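Local coordinates for glycoside Hydrolase (Bacteroides uniformis, PDB 5TA0), which probably cleaves agarose-type galactan chains, being a family 86 glycoside hydrolase of a gut bacterium, captured here as a point variant with neoagarooctaose bound, at residues A[62-67]-A[390-395]; A[266-271]-A[312-317]; A[429-434]-A[455-460]. All coordinates share one frame; numbering follows the deposited sequence. Where two conformers were deposited one is given.

Contact 1 (A[62-67]-A[390-395]); sequences SANKIA and RMLRRE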
loop_
_atom_site.group_PDB
_atom_site.type_symbol
_atom_site.label_atom_id
_atom_site.label_comp_id
_atom_site.label_asym_id
_atom_site.label_seq_id
_atom_site.Cartn_x
_atom_site.Cartn_y
_atom_site.Cartn_z
ATOM N N SER A 62 -1.187 -27.235 -11.942
ATOM C CA SER A 62 -0.167 -28.239 -12.251
ATOM C C SER A 62 1.062 -28.078 -11.376
ATOM O O SER A 62 1.366 -26.964 -10.911
ATOM C CB SER A 62 0.227 -28.182 -13.719
ATOM O OG SER A 62 0.849 -26.964 -14.057
ATOM N N ALA A 63 1.736 -29.209 -11.142
ATOM C CA ALA A 63 3.047 -29.283 -10.508
ATOM C C ALA A 63 3.060 -28.871 -9.047
ATOM O O ALA A 63 4.138 -28.580 -8.527
ATOM C CB ALA A 63 4.065 -28.484 -11.297
ATOM N N ASN A 64 1.914 -28.895 -8.375
ATOM C CA ASN A 64 1.806 -28.518 -6.971
ATOM C C ASN A 64 1.577 -29.724 -6.062
ATOM O O ASN A 64 0.817 -30.635 -6.412
ATOM C CB ASN A 64 0.664 -27.514 -6.782
ATOM C CG ASN A 64 0.791 -26.311 -7.702
ATOM O OD1 ASN A 64 1.875 -25.795 -7.913
ATOM N ND2 ASN A 64 -0.326 -25.863 -8.271
ATOM N N LYS A 65 2.219 -29.730 -4.897
ATOM C CA LYS A 65 2.001 -30.809 -3.913
ATOM C C LYS A 65 0.529 -30.903 -3.511
ATOM O O LYS A 65 -0.021 -32.003 -3.416
ATOM C CB LYS A 65 2.852 -30.583 -2.680
ATOM C CG LYS A 65 2.844 -31.750 -1.698
ATOM C CD LYS A 65 4.152 -31.866 -0.912
ATOM C CE LYS A 65 5.381 -32.119 -1.792
ATOM N NZ LYS A 65 5.165 -33.068 -2.932
ATOM N N ILE A 66 -0.100 -29.750 -3.269
ATOM C CA ILE A 66 -1.521 -29.672 -2.916
ATOM C C ILE A 66 -2.371 -29.747 -4.195
ATOM O O ILE A 66 -2.219 -28.942 -5.124
ATOM C CB ILE A 66 -1.827 -28.391 -2.094
ATOM C CG1 ILE A 66 -1.036 -28.395 -0.776
ATOM C CG2 ILE A 66 -3.320 -28.293 -1.807
ATOM C CD1 ILE A 66 -1.190 -27.134 0.034
ATOM N N ALA A 67 -3.268 -30.738 -4.243
ATOM C CA ALA A 67 -4.040 -31.024 -5.437
ATOM C C ALA A 67 -5.043 -29.912 -5.742
ATOM O O ALA A 67 -5.142 -29.478 -6.888
ATOM C CB ALA A 67 -4.779 -32.346 -5.300
ATOM N N ARG A 390 7.436 -15.034 -4.655
ATOM C CA ARG A 390 6.512 -16.129 -4.952
ATOM C C ARG A 390 5.893 -16.741 -3.714
ATOM O O ARG A 390 6.578 -16.983 -2.738
ATOM C CB ARG A 390 7.225 -17.263 -5.709
ATOM C CG ARG A 390 7.695 -16.918 -7.104
ATOM C CD ARG A 390 8.522 -18.039 -7.671
ATOM N NE ARG A 390 9.748 -18.179 -6.884
ATOM C CZ ARG A 390 10.428 -19.312 -6.697
ATOM N NH1 ARG A 390 10.085 -20.441 -7.291
ATOM N NH2 ARG A 390 11.462 -19.280 -5.863
ATOM N N MET A 391 4.595 -17.043 -3.787
ATOM C CA MET A 391 3.901 -17.840 -2.786
ATOM C C MET A 391 4.289 -19.314 -2.797
ATOM O O MET A 391 4.108 -19.993 -1.786
ATOM C CB MET A 391 2.384 -17.757 -2.984
ATOM C CG MET A 391 1.813 -16.372 -2.803
ATOM S SD MET A 391 2.190 -15.631 -1.196
ATOM C CE MET A 391 1.652 -16.875 -0.055
ATOM N N LEU A 392 4.796 -19.798 -3.928
ATOM C CA LEU A 392 5.154 -21.211 -4.118
ATOM C C LEU A 392 6.587 -21.278 -4.596
ATOM O O LEU A 392 7.004 -20.485 -5.446
ATOM C CB LEU A 392 4.299 -21.858 -5.198
ATOM C CG LEU A 392 2.797 -21.916 -4.999
ATOM C CD1 LEU A 392 2.148 -22.407 -6.290
ATOM C CD2 LEU A 392 2.438 -22.768 -3.809
ATOM N N ARG A 393 7.304 -22.298 -4.118
ATOM C CA ARG A 393 8.652 -22.587 -4.590
ATOM C C ARG A 393 8.793 -24.103 -4.739
ATOM O O ARG A 393 8.087 -24.857 -4.081
ATOM C CB ARG A 393 9.685 -21.969 -3.658
ATOM C CG ARG A 393 9.579 -22.327 -2.188
ATOM C CD ARG A 393 10.500 -23.480 -1.846
ATOM N NE ARG A 393 10.359 -23.941 -0.462
ATOM C CZ ARG A 393 10.840 -25.092 0.005
ATOM N NH1 ARG A 393 10.665 -25.397 1.287
ATOM N NH2 ARG A 393 11.484 -25.939 -0.794
ATOM N N ARG A 394 9.682 -24.544 -5.611
ATOM C CA ARG A 394 9.834 -25.984 -5.840
ATOM C C ARG A 394 10.527 -26.622 -4.643
ATOM O O ARG A 394 11.350 -25.989 -3.966
ATOM C CB ARG A 394 10.575 -26.234 -7.131
ATOM C CG ARG A 394 9.744 -25.868 -8.353
ATOM C CD ARG A 394 10.437 -26.260 -9.649
ATOM N NE ARG A 394 9.650 -26.071 -10.879
ATOM C CZ ARG A 394 8.883 -26.983 -11.479
ATOM N NH1 ARG A 394 8.245 -26.669 -12.601
ATOM N NH2 ARG A 394 8.713 -28.198 -10.986
ATOM N N GLU A 395 10.167 -27.869 -4.362
ATOM C CA GLU A 395 10.618 -28.516 -3.130
ATOM C C GLU A 395 12.136 -28.610 -3.009
ATOM O O GLU A 395 12.642 -28.580 -1.901
ATOM C CB GLU A 395 9.964 -29.878 -2.904
ATOM C CG GLU A 395 10.231 -30.939 -3.944
ATOM C CD GLU A 395 9.304 -32.152 -3.815
ATOM O OE1 GLU A 395 8.894 -32.706 -4.871
ATOM O OE2 GLU A 395 8.959 -32.533 -2.664
#

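Contact 2 (A[266-271]-A[312-317]); sequences QFIDIA and MIKLGE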
loop_
_atom_site.group_PDB
_atom_site.type_symbol
_atom_site.label_atom_id
_atom_site.label_comp_id
_atom_site.label_asym_id
_atom_site.label_seq_id
_atom_site.Cartn_x
_atom_site.Cartn_y
_atom_site.Cartn_z
ATOM N N GLN A 266 3.111 18.047 -10.411
ATOM C CA GLN A 266 2.657 18.213 -11.781
ATOM C C GLN A 266 1.587 17.227 -12.178
ATOM O O GLN A 266 0.672 17.586 -12.922
ATOM C CB GLN A 266 3.834 18.118 -12.773
ATOM C CG GLN A 266 4.958 19.125 -12.562
ATOM C CD GLN A 266 4.491 20.563 -12.558
ATOM O OE1 GLN A 266 3.605 20.953 -13.322
ATOM N NE2 GLN A 266 5.053 21.349 -11.659
ATOM N N PHE A 267 1.690 15.972 -11.717
ATOM C CA PHE A 267 0.666 15.001 -12.044
ATOM C C PHE A 267 -0.701 15.410 -11.461
ATOM O O PHE A 267 -1.716 15.378 -12.149
ATOM C CB PHE A 267 1.045 13.615 -11.548
ATOM C CG PHE A 267 0.013 12.561 -11.841
ATOM C CD1 PHE A 267 -0.297 12.184 -13.130
ATOM C CD2 PHE A 267 -0.648 11.920 -10.805
ATOM C CE1 PHE A 267 -1.222 11.183 -13.396
ATOM C CE2 PHE A 267 -1.594 10.942 -11.066
ATOM C CZ PHE A 267 -1.883 10.569 -12.344
ATOM N N ILE A 268 -0.699 15.876 -10.209
ATOM C CA ILE A 268 -1.928 16.361 -9.607
ATOM C C ILE A 268 -2.443 17.567 -10.394
ATOM O O ILE A 268 -3.648 17.633 -10.673
ATOM C CB ILE A 268 -1.714 16.656 -8.102
ATOM C CG1 ILE A 268 -1.504 15.320 -7.352
ATOM C CG2 ILE A 268 -2.842 17.480 -7.509
ATOM C CD1 ILE A 268 -0.987 15.460 -5.931
ATOM N N ASP A 269 -1.547 18.500 -10.749
ATOM C CA ASP A 269 -1.976 19.702 -11.472
ATOM C C ASP A 269 -2.523 19.413 -12.865
ATOM O O ASP A 269 -3.446 20.071 -13.311
ATOM C CB ASP A 269 -0.814 20.678 -11.620
ATOM C CG ASP A 269 -0.411 21.351 -10.325
ATOM O OD1 ASP A 269 -1.104 21.221 -9.287
ATOM O OD2 ASP A 269 0.642 22.015 -10.323
ATOM N N ILE A 270 -1.949 18.429 -13.541
ATOM C CA ILE A 270 -2.295 18.135 -14.942
ATOM C C ILE A 270 -3.448 17.159 -15.080
ATOM O O ILE A 270 -4.396 17.412 -15.835
ATOM C CB ILE A 270 -1.065 17.596 -15.685
ATOM C CG1 ILE A 270 -0.026 18.707 -15.841
ATOM C CG2 ILE A 270 -1.417 17.039 -17.062
ATOM C CD1 ILE A 270 1.354 18.148 -16.168
ATOM N N ALA A 271 -3.367 16.038 -14.354
ATOM C CA ALA A 271 -4.270 14.906 -14.565
ATOM C C ALA A 271 -5.105 14.595 -13.323
ATOM O O ALA A 271 -5.992 13.751 -13.414
ATOM C CB ALA A 271 -3.455 13.691 -14.966
ATOM N N MET A 312 -5.662 18.206 -1.460
ATOM C CA MET A 312 -6.608 19.160 -0.857
ATOM C C MET A 312 -6.414 20.575 -1.379
ATOM O O MET A 312 -7.364 21.227 -1.769
ATOM C CB MET A 312 -6.480 19.140 0.671
ATOM C CG MET A 312 -7.128 17.918 1.294
ATOM S SD MET A 312 -8.934 17.847 1.184
ATOM C CE MET A 312 -9.348 19.231 2.240
ATOM N N ILE A 313 -5.177 21.044 -1.422
ATOM C CA ILE A 313 -4.917 22.425 -1.863
ATOM C C ILE A 313 -5.359 22.636 -3.322
ATOM O O ILE A 313 -6.073 23.580 -3.635
ATOM C CB ILE A 313 -3.432 22.785 -1.686
ATOM C CG1 ILE A 313 -3.093 22.933 -0.195
ATOM C CG2 ILE A 313 -3.036 24.055 -2.467
ATOM C CD1 ILE A 313 -1.633 22.874 0.124
ATOM N N LYS A 314 -4.948 21.739 -4.214
ATOM C CA LYS A 314 -5.170 21.931 -5.640
ATOM C C LYS A 314 -6.515 21.433 -6.107
ATOM O O LYS A 314 -7.195 22.126 -6.898
ATOM C CB LYS A 314 -4.049 21.239 -6.424
ATOM C CG LYS A 314 -4.170 21.305 -7.941
ATOM C CD LYS A 314 -4.143 22.732 -8.486
ATOM C CE LYS A 314 -4.255 22.699 -9.995
ATOM N NZ LYS A 314 -4.264 24.070 -10.583
ATOM N N LEU A 315 -6.885 20.200 -5.724
ATOM C CA LEU A 315 -8.139 19.595 -6.188
ATOM C C LEU A 315 -9.319 19.857 -5.251
ATOM O O LEU A 315 -10.462 19.646 -5.626
ATOM C CB LEU A 315 -7.992 18.077 -6.353
ATOM C CG LEU A 315 -6.799 17.644 -7.214
ATOM C CD1 LEU A 315 -6.716 16.116 -7.220
ATOM C CD2 LEU A 315 -6.937 18.197 -8.629
ATOM N N GLY A 316 -9.032 20.235 -4.014
ATOM C CA GLY A 316 -10.075 20.405 -2.995
ATOM C C GLY A 316 -10.590 19.136 -2.375
ATOM O O GLY A 316 -11.607 19.177 -1.674
ATOM N N GLU A 317 -9.921 18.002 -2.576
ATOM C CA GLU A 317 -10.379 16.739 -2.009
ATOM C C GLU A 317 -9.236 15.746 -2.025
ATOM O O GLU A 317 -8.362 15.830 -2.911
ATOM C CB GLU A 317 -11.548 16.173 -2.818
ATOM C CG GLU A 317 -11.143 15.633 -4.182
ATOM C CD GLU A 317 -12.310 15.432 -5.130
ATOM O OE1 GLU A 317 -13.479 15.439 -4.692
ATOM O OE2 GLU A 317 -12.048 15.281 -6.346
HETATM O O HOH W 1 -3.879 22.919 -13.158
#

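Contact 3 (A[429-434]-A[455-460]); sequences CDNPDI and KPVDLN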
loop_
_atom_site.group_PDB
_atom_site.type_symbol
_atom_site.label_atom_id
_atom_site.label_comp_id
_atom_site.label_asym_id
_atom_site.label_seq_id
_atom_site.Cartn_x
_atom_site.Cartn_y
_atom_site.Cartn_z
ATOM N N CYS A 429 -0.568 2.578 22.189
ATOM C CA CYS A 429 0.696 1.972 22.565
ATOM C C CYS A 429 1.685 3.120 22.729
ATOM O O CYS A 429 1.971 3.793 21.753
ATOM C CB CYS A 429 1.022 0.853 21.545
ATOM S SG CYS A 429 -0.340 -0.376 21.503
ATOM N N ASP A 430 2.198 3.345 23.962
ATOM C CA ASP A 430 2.977 4.541 24.327
ATOM C C ASP A 430 4.433 4.559 23.828
ATOM O O ASP A 430 5.295 5.190 24.433
ATOM C CB ASP A 430 2.908 4.804 25.859
ATOM C CG ASP A 430 3.603 3.732 26.696
ATOM O OD1 ASP A 430 3.687 3.899 27.942
ATOM O OD2 ASP A 430 4.052 2.703 26.147
ATOM N N ASN A 431 4.680 3.915 22.696
ATOM C CA ASN A 431 5.983 3.870 22.056
ATOM C C ASN A 431 5.718 4.061 20.572
ATOM O O ASN A 431 5.013 3.237 19.986
ATOM C CB ASN A 431 6.607 2.501 22.323
ATOM C CG ASN A 431 7.966 2.331 21.689
ATOM O OD1 ASN A 431 8.350 3.088 20.789
ATOM N ND2 ASN A 431 8.706 1.331 22.164
ATOM N N PRO A 432 6.253 5.123 19.961
ATOM C CA PRO A 432 5.939 5.333 18.534
ATOM C C PRO A 432 6.505 4.258 17.606
ATOM O O PRO A 432 6.049 4.152 16.466
ATOM C CB PRO A 432 6.512 6.713 18.224
ATOM C CG PRO A 432 7.449 7.009 19.312
ATOM C CD PRO A 432 7.056 6.232 20.519
ATOM N N ASP A 433 7.460 3.454 18.074
ATOM C CA ASP A 433 7.962 2.310 17.304
ATOM C C ASP A 433 7.085 1.065 17.393
ATOM O O ASP A 433 7.379 0.073 16.733
ATOM C CB ASP A 433 9.389 1.953 17.719
ATOM C CG ASP A 433 10.365 3.021 17.355
ATOM O OD1 ASP A 433 10.314 3.556 16.237
ATOM O OD2 ASP A 433 11.200 3.364 18.203
ATOM N N ILE A 434 6.016 1.102 18.198
ATOM C CA ILE A 434 5.076 -0.009 18.313
ATOM C C ILE A 434 3.739 0.427 17.737
ATOM O O ILE A 434 3.133 1.380 18.237
ATOM C CB ILE A 434 4.926 -0.457 19.784
ATOM C CG1 ILE A 434 6.280 -0.947 20.309
ATOM C CG2 ILE A 434 3.831 -1.501 19.916
ATOM C CD1 ILE A 434 6.740 -2.265 19.735
ATOM N N LYS A 455 15.241 -4.138 17.787
ATOM C CA LYS A 455 15.514 -4.988 18.927
ATOM C C LYS A 455 14.176 -5.448 19.473
ATOM O O LYS A 455 13.142 -4.854 19.131
ATOM C CB LYS A 455 16.276 -4.224 20.016
ATOM C CG LYS A 455 15.594 -2.977 20.522
ATOM C CD LYS A 455 16.441 -2.301 21.609
ATOM C CE LYS A 455 15.757 -1.059 22.166
ATOM N NZ LYS A 455 15.832 0.128 21.269
ATOM N N PRO A 456 14.186 -6.474 20.331
ATOM C CA PRO A 456 12.943 -6.903 20.979
ATOM C C PRO A 456 12.409 -5.828 21.906
ATOM O O PRO A 456 13.191 -5.020 22.417
ATOM C CB PRO A 456 13.359 -8.156 21.748
ATOM C CG PRO A 456 14.603 -8.634 21.057
ATOM C CD PRO A 456 15.299 -7.399 20.637
ATOM N N VAL A 457 11.085 -5.785 22.078
ATOM C CA VAL A 457 10.424 -4.808 22.923
ATOM C C VAL A 457 9.493 -5.575 23.871
ATOM O O VAL A 457 8.645 -6.382 23.449
ATOM C CB VAL A 457 9.649 -3.765 22.080
ATOM C CG1 VAL A 457 8.909 -2.778 22.975
ATOM C CG2 VAL A 457 10.593 -3.015 21.163
ATOM N N ASP A 458 9.678 -5.338 25.172
ATOM C CA ASP A 458 8.841 -5.934 26.189
ATOM C C ASP A 458 7.556 -5.113 26.327
ATOM O O ASP A 458 7.604 -3.898 26.538
ATOM C CB ASP A 458 9.580 -5.946 27.536
ATOM C CG ASP A 458 10.789 -6.855 27.542
ATOM O OD1 ASP A 458 10.829 -7.882 26.828
ATOM O OD2 ASP A 458 11.722 -6.546 28.314
ATOM N N LEU A 459 6.424 -5.798 26.195
ATOM C CA LEU A 459 5.126 -5.160 26.228
ATOM C C LEU A 459 4.363 -5.535 27.484
ATOM O O LEU A 459 4.391 -6.703 27.902
ATOM C CB LEU A 459 4.271 -5.597 25.030
ATOM C CG LEU A 459 4.895 -5.509 23.644
ATOM C CD1 LEU A 459 3.943 -6.065 22.601
ATOM C CD2 LEU A 459 5.304 -4.091 23.312
ATOM N N ASN A 460 3.697 -4.549 28.075
ATOM C CA ASN A 460 2.734 -4.776 29.146
ATOM C C ASN A 460 1.348 -4.526 28.558
ATOM O O ASN A 460 1.057 -3.416 28.119
ATOM C CB ASN A 460 3.009 -3.838 30.330
ATOM C CG ASN A 460 4.334 -4.133 31.025
ATOM O OD1 ASN A 460 4.776 -5.286 31.107
ATOM N ND2 ASN A 460 4.970 -3.087 31.532
#

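Contact 1 (A[62-67]-A[390-395])
Just ahead of Asn-64 and Lys-65, which touch Leu-392 and Glu-395, Ala-63 shares a backbone hydrogen bond with Tyr-405. Asn-64 meets Leu-392 through its amide oxygen: OD1 lies 3.8 Å from the methyl carbon CD1, the two side chains crossing at about a right angle. The amide is gripped at both ends, OD1 taking a hydrogen bond from Lys-374 NZ and ND2 giving one to Tyr-59 O. The contact with Leu-392 is therefore van der Waals contact beside a polar group that already has its partners. Leu-392, a buried residue, also packs on Leu-69 at the start of helix 69-76 and on Tyr-405. In the fold, loop 62-67 follows the first parallel strand of the barrel, 50-51, whereas strand 392-394 comes after the last, 364-369, and pairs with 405-407 in a two-stranded antiparallel sheet. A backbone hydrogen bond of Lys-65 with Tyr-405 again ties the loop to that sheet. Lys-65 leaves the backbone with CG anti to N, then bends at chi3 and chi4, bringing CE to 3.7 Å from Glu-395 OE2. Its NZ forms a long salt bridge of 3.8 Å to the same oxygen and a separate salt bridge to Glu-404 OE1. Glu-395 OE1, in turn, accepts from Glu-404 N, which fixes the carboxylate from its other oxygen. Within 390-395, Arg-393 NH2 donates to Arg-394 O at 3.2 Å.

Contact 2 (A[266-271]-A[312-317])
Asp-269 lays its carboxylate against the aliphatic part of Lys-314, OD1 standing 3.3 Å from CG, and the two side chains cross at about a right angle. The charged ends do not pair: OD1 and Lys-314 NZ are 4.4 Å apart, too far for a salt bridge, although the opposite charges should still attract weakly. Instead a water joins the helices, giving a hydrogen bond to the backbone Asp-269 O at 2.9 Å and accepting one from Lys-314 NZ at 2.8 Å. Beside this polar edge, Ile-268 CG2 touches both Leu-315 CG, at 4.0 Å, and the CG of Lys-314. The segments lie toward the C-terminal ends of helices 264-271 and 298-315, successive helices of the barrel's outer layer, with parallel strand 277-285 between them in sequence. Lys-314 reaches across because its chain turns at chi2 (61°) and is extended thereafter. The carboxylate of Asp-269 is positioned from further out: OD1 is hydrogen-bonded to Tyr-310 OH, one turn back on helix 298-315, and OD2 forms a salt bridge with Lys-265. Ile-268 also packs on Tyr-310 and Ser-311. Gly-316, with positive phi, takes the chain out of the second helix.

Contact 3 (A[429-434]-A[455-460])
Ile-434 sets its terminal methyl CD1 against Val-457, tip to tip, 3.9 Å from CG1, with the CB of Val-457 only slightly farther off. The same CD1 also reaches Leu-459 CD2 at 4.3 Å, so one isoleucine methyl serves two residues on the same face of the strand. CG1 of Ile-434 lies beside the backbone N (chi1 -62°), and the turn at chi2 (-71°) sets where CD1 lies against Val-457. Val-457 CG1 is touched a second time, more loosely, by Asn-431 ND2 at 4.2 Å, an amide nitrogen that is hydrogen-bonded to Thr-25 OG1. Residues 430-433 connect strands 423-429 and 434-441 of a beta hairpin, next to the disulfide between Cys-429 and Cys-436. Strand 457-464 belongs to the same mixed sheet but is no neighbour of 434-441, since strands 423-429 and 25-30 come between them; no hydrogen bond joins the two segments, which meet through side chains within the beta-sandwich region. Ile-449 packs on both Ile-434 and Leu-459 and so adds to the apolar cluster. The connection is shaped by a type I turn from Asn-431 to Ile-434, in which Ile-434 N bonds to Asn-431 O at 3.0 Å. An Asx turn overlaps it: Asp-433 N donates to Asn-431 OD1 at 2.9 Å, approaching from above the carbonyl plane.

Contacts 1 and 2 belong to the parallel-stranded barrel, contact 3 to the beta-sandwich region, most of whose strands follow the barrel although strand 25-30 precedes it. Contact 2 is nested inside the long loop closed by contact 1, and contact 3 opens only after that loop has closed. The centres of contacts 1 and 2 are 45 Å apart, on opposite sides of the chain's centre: contact 1 joins excursions that follow the first and last barrel strands, while contact 2 lies where helices end ahead of the next strand. Contact 3 is 37 Å from contact 1 and 38 Å from contact 2, centre to centre. The three are separate, at least about 24 Å apart at their nearest atoms.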